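Local atomic coordinates of sulfatase (Bacteroides fragilis CAG:558, PDB entry 6USS), a protein that probably hydrolyses aryl sulfate esters, as a calcium-dependent gut bacterial member of the sulfatase family, here with its catalytic residue replaced. Residues Thr441-Lys446 with Lys450-Tyr455; Ser422-Phe427 with Gly491-Lys496; Tyr204-Asp209 with Trp215-Gly220. The protein carries 1 engineered substitution. One frame throughout, in Å; residues are numbered along the deposited sequence.

Contact 1: residues Thr441-Lys446 with Lys450-Tyr455; sequences TCTVRK and KLIYYY
The methyl CG2 of T441 sits over one face of the Y454 ring, 4.0 Å from the ring centroid, a CH-pi contact between two side chains that run side by side and point the same way. With Y454 CG anti to its own carbonyl carbon (chi1 -67°), the ring stands alongside T441 and turns a face to its methyl; its hydroxyl goes on to E461. On the other face of the sheet C442 meets two rings differently: SG lies in the plane of Y453, touching its edge at CD2 (3.6 Å), while it approaches the Y455 ring obliquely, 4.6 Å from its centroid. On this C442 face V444 CG1 also rests on L451 CB. These groups belong to a beta hairpin, strands 441-446 and 449-454, the central pair of a four-stranded antiparallel sheet. Paired N-H and C=O groups of C442 with Y453 and of V444 with L451 hold it together; the bond from Y453 N to C442 O is 2.9 Å long and almost straight. Back on the T441 face, T443 and I452 lie alongside each other, OG1 against CG1 at 3.7 Å, and R445 crosses K450 at about a right angle, its CD 3.9 Å from K450 CB. From there the two cationic ends diverge: K450 NZ is gripped by E353, E471 and the carbonyl of A351, whereas the R445 guanidinium turns to G447 O and Q81.

Contact 2: residues Ser422-Phe427 with Gly491-Lys496; sequences SLYWNF and GNYLRK
Y424 has its CG anti to the carbonyl carbon (chi1 -53°) and Y493 has its CG anti to the backbone N (chi1 -177°), and these two settings lay one tyrosine ring flat upon the other. The result is an offset stack between an edge strand and a helix: Y424 projects from strand 422-427, which borders a four-stranded antiparallel sheet within this chain, and Y493 from helix 480-496, which packs across that sheet. The planes are only 4° from parallel and the centroids 3.8 Å apart. Each ring places an atom over the centre of its partner, CG of Y493 above the Y424 ring and CD1 of Y424 above the Y493 ring, so the rings are slipped by about one ring radius, the usual parallel-displaced offset. Y493 CB extends the overlap as a CH-pi contact, 3.9 Å from the centroid of Y424 and on the face that its own ring covers. At the far end of Y424 the hydroxyl bonds to D489, one helical turn before Y493, and this second hold on the same helix should restrict tilting of the ring; S422 OG reaches the other carboxylate oxygen of D489. A lighter contact continues the interface two residues along the strand. The side chain of N426 is fixed by polar partners, ND2 giving a hydrogen bond to Q500 O and OD1 receiving one from Y455, while L494 also packs on C442 of the adjoining strand and on A102. Between the pair themselves, the touch is made by the methyl CD2 of L494 against N426 CB, at 4.1 Å.

Contact 3: residues Tyr204-Asp209 with Trp215-Gly220; sequences YGNRTD and WFAVPG
Two hydrogen bonds join Y204 and N206 to the backbone of V218, and they differ in kind. The first is between main chains: V218 N donates to Y204 O over 3.3 Å, a long bond, with the donor tilted 34° from the carbonyl plane. The second uses a side chain. N206 ND2 reaches V218 O at 2.8 Å, and the acceptor lies close to the plane of the amide, whereas the nitrogen itself stands above the carbonyl plane of V218. Having CG anti to the carbonyl carbon (chi1 -69°) swings the amide of N206 back toward the facing segment. Its ND2 also donates to N203 O, and its OD1 receives a weak bond from N213, bonds that probably fix the rotation of the amide.

A weaker polar contact accompanies these bonds. The CA of A217 points its hydrogen at Y204 O, 3.5 Å away, so that one carbonyl receives both this CA-H and the N-H of V218.

Van der Waals packing fills in around them. Y204 CB meets V218 CB at 3.7 Å and touches CG2 at about the same distance, while the tyrosine ring leads on toward helix 231-247 and its hydroxyl bonds to T229 O. The methyl CB of A217 lies against the backbone of G205, 3.8 Å from G205 C, and approaches N206 OD1 to 3.7 Å.

No regular strand pairing develops: the contact ties together two segments within the long irregular connection between strand 185-187 and helix 231-247 of the sulfatase domain, whose alkaline-phosphatase-like fold carries the calcium site, with the side chain of F216 about 11 Å from the bound ion.

Overall arrangement
Contacts 1 and 2 share one antiparallel sheet, the helix of contact 2 laid against it: their centres are about 9 Å apart, and strand 441-446 serves both, pairing with 450-455 in contact 1 and with strand 422-427 of contact 2. Probable backbone bonds make the join, among them F427 N to T441 O and L423 N to R445 O, both 2.7 Å. The hairpin is local; contact 2 brings back a later helix. Contact 3 lies across the chain's centre, about 39 Å from either between centres. Of the three it is the one near the calcium site, which includes the engineered C88: the side chain of F216 lies about 9 Å from that of D42, outside the site.

Contact 1: residues Thr441-Lys446 with Lys450-Tyr455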
loop_
_atom_site.group_PDB
_atom_site.type_symbol
_atom_site.label_atom_id
_atom_site.label_comp_id
_atom_site.label_asym_id
_atom_site.label_seq_id
_atom_site.Cartn_x
_atom_site.Cartn_y
_atom_site.Cartn_z
ATOM N N THR A 441 -24.120 24.279 13.225
ATOM C CA THR A 441 -25.331 24.286 12.417
ATOM C C THR A 441 -25.602 22.891 11.874
ATOM O O THR A 441 -24.699 22.052 11.777
ATOM C CB THR A 441 -25.210 25.236 11.221
ATOM O OG1 THR A 441 -24.063 24.863 10.438
ATOM C CG2 THR A 441 -25.089 26.688 11.665
ATOM N N CYS A 442 -26.850 22.660 11.491
ATOM C CA CYS A 442 -27.161 21.659 10.491
ATOM C C CYS A 442 -28.017 22.311 9.420
ATOM O O CYS A 442 -28.718 23.294 9.670
ATOM C CB CYS A 442 -27.887 20.438 11.090
ATOM S SG CYS A 442 -29.102 20.924 12.301
ATOM N N THR A 443 -27.977 21.738 8.229
ATOM C CA THR A 443 -28.594 22.319 7.054
ATOM C C THR A 443 -29.257 21.221 6.249
ATOM O O THR A 443 -28.685 20.132 6.088
ATOM C CB THR A 443 -27.540 23.019 6.193
ATOM O OG1 THR A 443 -26.888 24.018 6.975
ATOM C CG2 THR A 443 -28.189 23.679 4.999
ATOM N N VAL A 444 -30.455 21.500 5.736
ATOM C CA VAL A 444 -31.042 20.689 4.674
ATOM C C VAL A 444 -31.341 21.568 3.459
ATOM O O VAL A 444 -31.827 22.699 3.590
ATOM C CB VAL A 444 -32.317 19.958 5.144
ATOM C CG1 VAL A 444 -33.379 20.969 5.649
ATOM C CG2 VAL A 444 -32.865 19.095 4.011
ATOM N N ARG A 445 -31.025 21.039 2.276
ATOM C CA ARG A 445 -31.422 21.610 0.999
ATOM C C ARG A 445 -32.363 20.635 0.311
ATOM O O ARG A 445 -32.107 19.428 0.301
ATOM C CB ARG A 445 -30.208 21.868 0.108
ATOM C CG ARG A 445 -30.550 22.269 -1.300
ATOM C CD ARG A 445 -31.186 23.648 -1.347
ATOM N NE ARG A 445 -31.493 24.026 -2.721
ATOM C CZ ARG A 445 -30.587 24.356 -3.645
ATOM N NH1 ARG A 445 -29.288 24.382 -3.363
ATOM N NH2 ARG A 445 -30.987 24.657 -4.872
ATOM N N LYS A 446 -33.455 21.150 -0.252
ATOM C CA LYS A 446 -34.434 20.281 -0.906
ATOM C C LYS A 446 -35.203 21.135 -1.895
ATOM O O LYS A 446 -35.913 22.056 -1.490
ATOM C CB LYS A 446 -35.368 19.641 0.114
ATOM C CG LYS A 446 -36.463 18.751 -0.480
ATOM C CD LYS A 446 -37.678 18.705 0.452
ATOM C CE LYS A 446 -38.236 17.288 0.651
ATOM N NZ LYS A 446 -38.096 16.406 -0.543
ATOM N N LYS A 450 -33.569 25.953 1.193
ATOM C CA LYS A 450 -32.442 25.607 2.042
ATOM C C LYS A 450 -32.756 26.094 3.445
ATOM O O LYS A 450 -33.100 27.270 3.630
ATOM C CB LYS A 450 -31.154 26.246 1.516
ATOM C CG LYS A 450 -29.906 25.941 2.317
ATOM C CD LYS A 450 -28.716 26.622 1.662
ATOM C CE LYS A 450 -27.423 26.234 2.345
ATOM N NZ LYS A 450 -26.239 26.979 1.808
ATOM N N LEU A 451 -32.668 25.193 4.425
ATOM C CA LEU A 451 -32.928 25.536 5.817
ATOM C C LEU A 451 -31.655 25.332 6.628
ATOM O O LEU A 451 -31.094 24.230 6.646
ATOM C CB LEU A 451 -34.069 24.704 6.401
ATOM C CG LEU A 451 -34.153 24.852 7.932
ATOM C CD1 LEU A 451 -34.633 26.246 8.301
ATOM C CD2 LEU A 451 -35.037 23.781 8.577
ATOM N N ILE A 452 -31.206 26.394 7.295
ATOM C CA ILE A 452 -30.065 26.353 8.201
ATOM C C ILE A 452 -30.579 26.556 9.618
ATOM O O ILE A 452 -31.331 27.508 9.891
ATOM C CB ILE A 452 -29.009 27.413 7.844
ATOM C CG1 ILE A 452 -28.546 27.255 6.394
ATOM C CG2 ILE A 452 -27.831 27.327 8.795
ATOM C CD1 ILE A 452 -27.772 28.450 5.872
ATOM N N TYR A 453 -30.188 25.654 10.512
ATOM C CA TYR A 453 -30.546 25.725 11.919
ATOM C C TYR A 453 -29.288 25.936 12.741
ATOM O O TYR A 453 -28.281 25.253 12.524
ATOM C CB TYR A 453 -31.242 24.447 12.357
ATOM C CG TYR A 453 -31.377 24.297 13.857
ATOM C CD1 TYR A 453 -32.230 25.131 14.593
ATOM C CD2 TYR A 453 -30.678 23.295 14.538
ATOM C CE1 TYR A 453 -32.370 24.974 15.973
ATOM C CE2 TYR A 453 -30.819 23.129 15.922
ATOM C CZ TYR A 453 -31.667 23.970 16.634
ATOM O OH TYR A 453 -31.816 23.818 18.004
ATOM N N TYR A 454 -29.346 26.870 13.685
ATOM C CA TYR A 454 -28.180 27.257 14.469
ATOM C C TYR A 454 -28.329 26.691 15.876
ATOM O O TYR A 454 -29.216 27.111 16.631
ATOM C CB TYR A 454 -28.024 28.772 14.493
ATOM C CG TYR A 454 -27.679 29.389 13.150
ATOM C CD1 TYR A 454 -28.654 29.553 12.167
ATOM C CD2 TYR A 454 -26.378 29.812 12.862
ATOM C CE1 TYR A 454 -28.355 30.124 10.944
ATOM C CE2 TYR A 454 -26.070 30.401 11.633
ATOM C CZ TYR A 454 -27.068 30.558 10.679
ATOM O OH TYR A 454 -26.787 31.136 9.454
ATOM N N TYR A 455 -27.446 25.744 16.221
ATOM C CA TYR A 455 -27.485 25.106 17.530
ATOM C C TYR A 455 -27.342 26.112 18.657
ATOM O O TYR A 455 -27.884 25.895 19.743
ATOM C CB TYR A 455 -26.367 24.072 17.649
ATOM C CG TYR A 455 -26.568 22.807 16.866
ATOM C CD1 TYR A 455 -27.468 21.854 17.288
ATOM C CD2 TYR A 455 -25.841 22.554 15.715
ATOM C CE1 TYR A 455 -27.649 20.683 16.597
ATOM C CE2 TYR A 455 -26.018 21.370 15.006
ATOM C CZ TYR A 455 -26.922 20.442 15.467
ATOM O OH TYR A 455 -27.133 19.266 14.804
#

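Contact 2: residues Ser422-Phe427 with Gly491-Lys496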
loop_
_atom_site.group_PDB
_atom_site.type_symbol
_atom_site.label_atom_id
_atom_site.label_comp_id
_atom_site.label_asym_id
_atom_site.label_seq_id
_atom_site.Cartn_x
_atom_site.Cartn_y
_atom_site.Cartn_z
ATOM N N SER A 422 -33.327 15.298 -0.678
ATOM C CA SER A 422 -32.795 16.173 0.359
ATOM C C SER A 422 -31.269 16.054 0.435
ATOM O O SER A 422 -30.716 14.952 0.392
ATOM C CB SER A 422 -33.405 15.820 1.721
ATOM O OG SER A 422 -34.693 16.366 1.925
ATOM N N LEU A 423 -30.585 17.189 0.569
ATOM C CA LEU A 423 -29.159 17.207 0.893
ATOM C C LEU A 423 -28.975 17.639 2.349
ATOM O O LEU A 423 -29.712 18.499 2.843
ATOM C CB LEU A 423 -28.385 18.149 -0.031
ATOM C CG LEU A 423 -28.437 17.900 -1.528
ATOM C CD1 LEU A 423 -27.469 18.861 -2.195
ATOM C CD2 LEU A 423 -28.102 16.449 -1.874
ATOM N N TYR A 424 -27.981 17.066 3.036
ATOM C CA TYR A 424 -27.801 17.350 4.455
ATOM C C TYR A 424 -26.365 17.713 4.829
ATOM O O TYR A 424 -25.407 17.080 4.378
ATOM C CB TYR A 424 -28.227 16.166 5.293
ATOM C CG TYR A 424 -29.609 15.659 5.022
ATOM C CD1 TYR A 424 -29.808 14.573 4.182
ATOM C CD2 TYR A 424 -30.714 16.228 5.646
ATOM C CE1 TYR A 424 -31.057 14.085 3.946
ATOM C CE2 TYR A 424 -31.984 15.741 5.417
ATOM C CZ TYR A 424 -32.147 14.660 4.567
ATOM O OH TYR A 424 -33.407 14.159 4.326
ATOM N N TRP A 425 -26.231 18.709 5.703
ATOM C CA TRP A 425 -24.971 19.015 6.367
ATOM C C TRP A 425 -25.179 19.045 7.879
ATOM O O TRP A 425 -26.236 19.455 8.373
ATOM C CB TRP A 425 -24.392 20.355 5.939
ATOM C CG TRP A 425 -24.139 20.542 4.490
ATOM C CD1 TRP A 425 -22.921 20.584 3.871
ATOM C CD2 TRP A 425 -25.117 20.786 3.472
ATOM N NE1 TRP A 425 -23.079 20.826 2.534
ATOM C CE2 TRP A 425 -24.418 20.953 2.258
ATOM C CE3 TRP A 425 -26.517 20.884 3.466
ATOM C CZ2 TRP A 425 -25.071 21.196 1.045
ATOM C CZ3 TRP A 425 -27.164 21.126 2.262
ATOM C CH2 TRP A 425 -26.442 21.278 1.070
ATOM N N ASN A 426 -24.148 18.627 8.612
ATOM C CA ASN A 426 -24.146 18.748 10.063
ATOM C C ASN A 426 -22.773 19.205 10.521
ATOM O O ASN A 426 -21.778 18.526 10.254
ATOM C CB ASN A 426 -24.511 17.433 10.756
ATOM C CG ASN A 426 -24.821 17.646 12.217
ATOM O OD1 ASN A 426 -25.290 18.713 12.595
ATOM N ND2 ASN A 426 -24.541 16.660 13.043
ATOM N N PHE A 427 -22.729 20.338 11.227
ATOM C CA PHE A 427 -21.499 20.874 11.814
ATOM C C PHE A 427 -21.757 21.175 13.283
ATOM O O PHE A 427 -21.923 22.342 13.677
ATOM C CB PHE A 427 -21.023 22.129 11.072
ATOM C CG PHE A 427 -19.619 22.554 11.427
ATOM C CD1 PHE A 427 -18.521 21.953 10.817
ATOM C CD2 PHE A 427 -19.396 23.569 12.371
ATOM C CE1 PHE A 427 -17.206 22.348 11.145
ATOM C CE2 PHE A 427 -18.091 23.976 12.710
ATOM C CZ PHE A 427 -17.000 23.362 12.104
ATOM N N GLY A 491 -34.311 16.869 11.215
ATOM C CA GLY A 491 -34.234 16.175 12.490
ATOM C C GLY A 491 -34.317 14.670 12.339
ATOM O O GLY A 491 -33.526 13.929 12.936
ATOM N N ASN A 492 -35.262 14.199 11.521
ATOM C CA ASN A 492 -35.407 12.763 11.324
ATOM C C ASN A 492 -34.132 12.161 10.763
ATOM O O ASN A 492 -33.652 11.134 11.257
ATOM C CB ASN A 492 -36.578 12.477 10.394
ATOM C CG ASN A 492 -37.905 12.617 11.085
ATOM O OD1 ASN A 492 -38.004 12.493 12.311
ATOM N ND2 ASN A 492 -38.941 12.895 10.305
ATOM N N TYR A 493 -33.560 12.804 9.742
ATOM C CA TYR A 493 -32.357 12.291 9.099
ATOM C C TYR A 493 -31.171 12.261 10.062
ATOM O O TYR A 493 -30.446 11.258 10.137
ATOM C CB TYR A 493 -32.019 13.122 7.862
ATOM C CG TYR A 493 -30.817 12.573 7.146
ATOM C CD1 TYR A 493 -30.949 11.550 6.216
ATOM C CD2 TYR A 493 -29.543 13.030 7.441
ATOM C CE1 TYR A 493 -29.853 11.021 5.573
ATOM C CE2 TYR A 493 -28.430 12.501 6.805
ATOM C CZ TYR A 493 -28.593 11.496 5.872
ATOM O OH TYR A 493 -27.493 10.971 5.227
ATOM N N LEU A 494 -30.941 13.359 10.789
ATOM C CA LEU A 494 -29.826 13.382 11.728
ATOM C C LEU A 494 -29.937 12.232 12.712
ATOM O O LEU A 494 -28.973 11.490 12.927
ATOM C CB LEU A 494 -29.779 14.718 12.468
ATOM C CG LEU A 494 -29.621 15.968 11.594
ATOM C CD1 LEU A 494 -29.627 17.230 12.458
ATOM C CD2 LEU A 494 -28.363 15.902 10.731
ATOM N N ARG A 495 -31.122 12.053 13.307
ATOM C CA ARG A 495 -31.281 10.966 14.268
ATOM C C ARG A 495 -31.153 9.615 13.576
ATOM O O ARG A 495 -30.554 8.685 14.126
ATOM C CB ARG A 495 -32.618 11.081 14.998
ATOM C CG ARG A 495 -32.732 12.309 15.884
ATOM C CD ARG A 495 -34.095 12.381 16.563
ATOM N NE ARG A 495 -35.202 12.538 15.608
ATOM C CZ ARG A 495 -35.780 13.701 15.291
ATOM N NH1 ARG A 495 -35.355 14.834 15.842
ATOM N NH2 ARG A 495 -36.784 13.734 14.413
ATOM N N LYS A 496 -31.670 9.507 12.348
ATOM C CA LYS A 496 -31.644 8.237 11.631
ATOM C C LYS A 496 -30.217 7.739 11.408
ATOM O O LYS A 496 -29.927 6.561 11.632
ATOM C CB LYS A 496 -32.372 8.365 10.292
ATOM C CG LYS A 496 -32.290 7.092 9.428
ATOM C CD LYS A 496 -33.130 7.172 8.153
ATOM C CE LYS A 496 -32.419 7.958 7.056
ATOM N NZ LYS A 496 -33.363 8.721 6.160
#

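Contact 3: residues Tyr204-Asp209 with Trp215-Gly220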
loop_
_atom_site.group_PDB
_atom_site.type_symbol
_atom_site.label_atom_id
_atom_site.label_comp_id
_atom_site.label_asym_id
_atom_site.label_seq_id
_atom_site.Cartn_x
_atom_site.Cartn_y
_atom_site.Cartn_z
ATOM N N TYR A 204 9.476 22.763 1.988
ATOM C CA TYR A 204 8.050 22.586 2.280
ATOM C C TYR A 204 7.790 22.430 3.776
ATOM O O TYR A 204 6.810 21.789 4.181
ATOM C CB TYR A 204 7.461 21.403 1.499
ATOM C CG TYR A 204 7.892 21.423 0.059
ATOM C CD1 TYR A 204 7.534 22.479 -0.771
ATOM C CD2 TYR A 204 8.697 20.413 -0.470
ATOM C CE1 TYR A 204 7.950 22.526 -2.101
ATOM C CE2 TYR A 204 9.111 20.443 -1.811
ATOM C CZ TYR A 204 8.737 21.512 -2.612
ATOM O OH TYR A 204 9.150 21.575 -3.923
ATOM N N GLY A 205 8.666 22.991 4.611
ATOM C CA GLY A 205 8.518 22.916 6.053
ATOM C C GLY A 205 9.431 21.935 6.758
ATOM O O GLY A 205 9.542 22.005 7.987
ATOM N N ASN A 206 10.098 21.038 6.049
ATOM C CA ASN A 206 10.888 20.021 6.732
ATOM C C ASN A 206 12.161 20.625 7.313
ATOM O O ASN A 206 12.894 21.339 6.619
ATOM C CB ASN A 206 11.238 18.885 5.777
ATOM C CG ASN A 206 10.032 18.059 5.391
ATOM O OD1 ASN A 206 9.665 17.112 6.092
ATOM N ND2 ASN A 206 9.408 18.411 4.269
ATOM N N ARG A 207 12.423 20.338 8.588
ATOM C CA ARG A 207 13.667 20.758 9.210
ATOM C C ARG A 207 14.787 19.801 8.826
ATOM O O ARG A 207 14.553 18.626 8.530
ATOM C CB ARG A 207 13.528 20.815 10.731
ATOM C CG ARG A 207 12.487 21.800 11.213
ATOM C CD ARG A 207 12.832 22.354 12.590
ATOM N NE ARG A 207 13.334 23.724 12.509
ATOM C CZ ARG A 207 14.570 24.094 12.833
ATOM N NH1 ARG A 207 15.447 23.197 13.282
ATOM N NH2 ARG A 207 14.929 25.366 12.719
ATOM N N THR A 208 16.008 20.324 8.809
ATOM C CA THR A 208 17.203 19.515 8.617
ATOM C C THR A 208 18.118 19.530 9.827
ATOM O O THR A 208 18.761 18.515 10.123
ATOM C CB THR A 208 17.997 19.994 7.399
ATOM O OG1 THR A 208 18.383 21.362 7.590
ATOM C CG2 THR A 208 17.167 19.851 6.134
ATOM N N ASP A 209 18.211 20.665 10.520
ATOM C CA ASP A 209 19.003 20.770 11.746
ATOM C C ASP A 209 18.120 20.357 12.919
ATOM O O ASP A 209 17.193 21.072 13.311
ATOM C CB ASP A 209 19.583 22.178 11.906
ATOM C CG ASP A 209 18.508 23.277 11.992
ATOM O OD1 ASP A 209 18.200 23.903 10.947
ATOM O OD2 ASP A 209 18.002 23.551 13.108
ATOM N N TRP A 215 3.643 19.837 12.091
ATOM C CA TRP A 215 2.555 18.978 11.620
ATOM C C TRP A 215 2.438 18.906 10.099
ATOM O O TRP A 215 2.293 17.817 9.527
ATOM C CB TRP A 215 1.219 19.477 12.183
ATOM C CG TRP A 215 1.022 19.278 13.653
ATOM C CD1 TRP A 215 1.935 18.808 14.558
ATOM C CD2 TRP A 215 -0.174 19.558 14.394
ATOM N NE1 TRP A 215 1.377 18.771 15.816
ATOM C CE2 TRP A 215 0.083 19.226 15.743
ATOM C CE3 TRP A 215 -1.438 20.057 14.047
ATOM C CZ2 TRP A 215 -0.877 19.373 16.743
ATOM C CZ3 TRP A 215 -2.393 20.206 15.043
ATOM C CH2 TRP A 215 -2.104 19.870 16.378
ATOM N N PHE A 216 2.472 20.061 9.428
ATOM C CA PHE A 216 2.106 20.157 8.020
ATOM C C PHE A 216 3.318 20.193 7.093
ATOM O O PHE A 216 3.184 20.588 5.932
ATOM C CB PHE A 216 1.213 21.383 7.783
ATOM C CG PHE A 216 -0.089 21.354 8.556
ATOM C CD1 PHE A 216 -0.566 20.167 9.122
ATOM C CD2 PHE A 216 -0.845 22.504 8.710
ATOM C CE1 PHE A 216 -1.758 20.135 9.838
ATOM C CE2 PHE A 216 -2.041 22.477 9.426
ATOM C CZ PHE A 216 -2.494 21.288 9.993
ATOM N N ALA A 217 4.498 19.799 7.574
ATOM C CA ALA A 217 5.608 19.602 6.654
ATOM C C ALA A 217 5.232 18.535 5.631
ATOM O O ALA A 217 4.626 17.510 5.974
ATOM C CB ALA A 217 6.872 19.197 7.414
ATOM N N VAL A 218 5.576 18.782 4.368
ATOM C CA VAL A 218 5.157 17.939 3.255
ATOM C C VAL A 218 6.178 16.805 3.084
ATOM O O VAL A 218 7.355 17.093 2.825
ATOM C CB VAL A 218 5.000 18.735 1.955
ATOM C CG1 VAL A 218 4.358 17.850 0.880
ATOM C CG2 VAL A 218 4.161 19.976 2.194
ATOM N N PRO A 219 5.776 15.548 3.208
ATOM C CA PRO A 219 6.718 14.442 3.030
ATOM C C PRO A 219 6.756 14.001 1.569
ATOM O O PRO A 219 5.926 14.396 0.746
ATOM C CB PRO A 219 6.133 13.348 3.935
ATOM C CG PRO A 219 4.648 13.615 3.924
ATOM C CD PRO A 219 4.443 15.086 3.653
ATOM N N GLY A 220 7.761 13.189 1.249
ATOM C CA GLY A 220 7.801 12.567 -0.057
ATOM C C GLY A 220 8.347 13.410 -1.190
ATOM O O GLY A 220 8.224 13.002 -2.349
#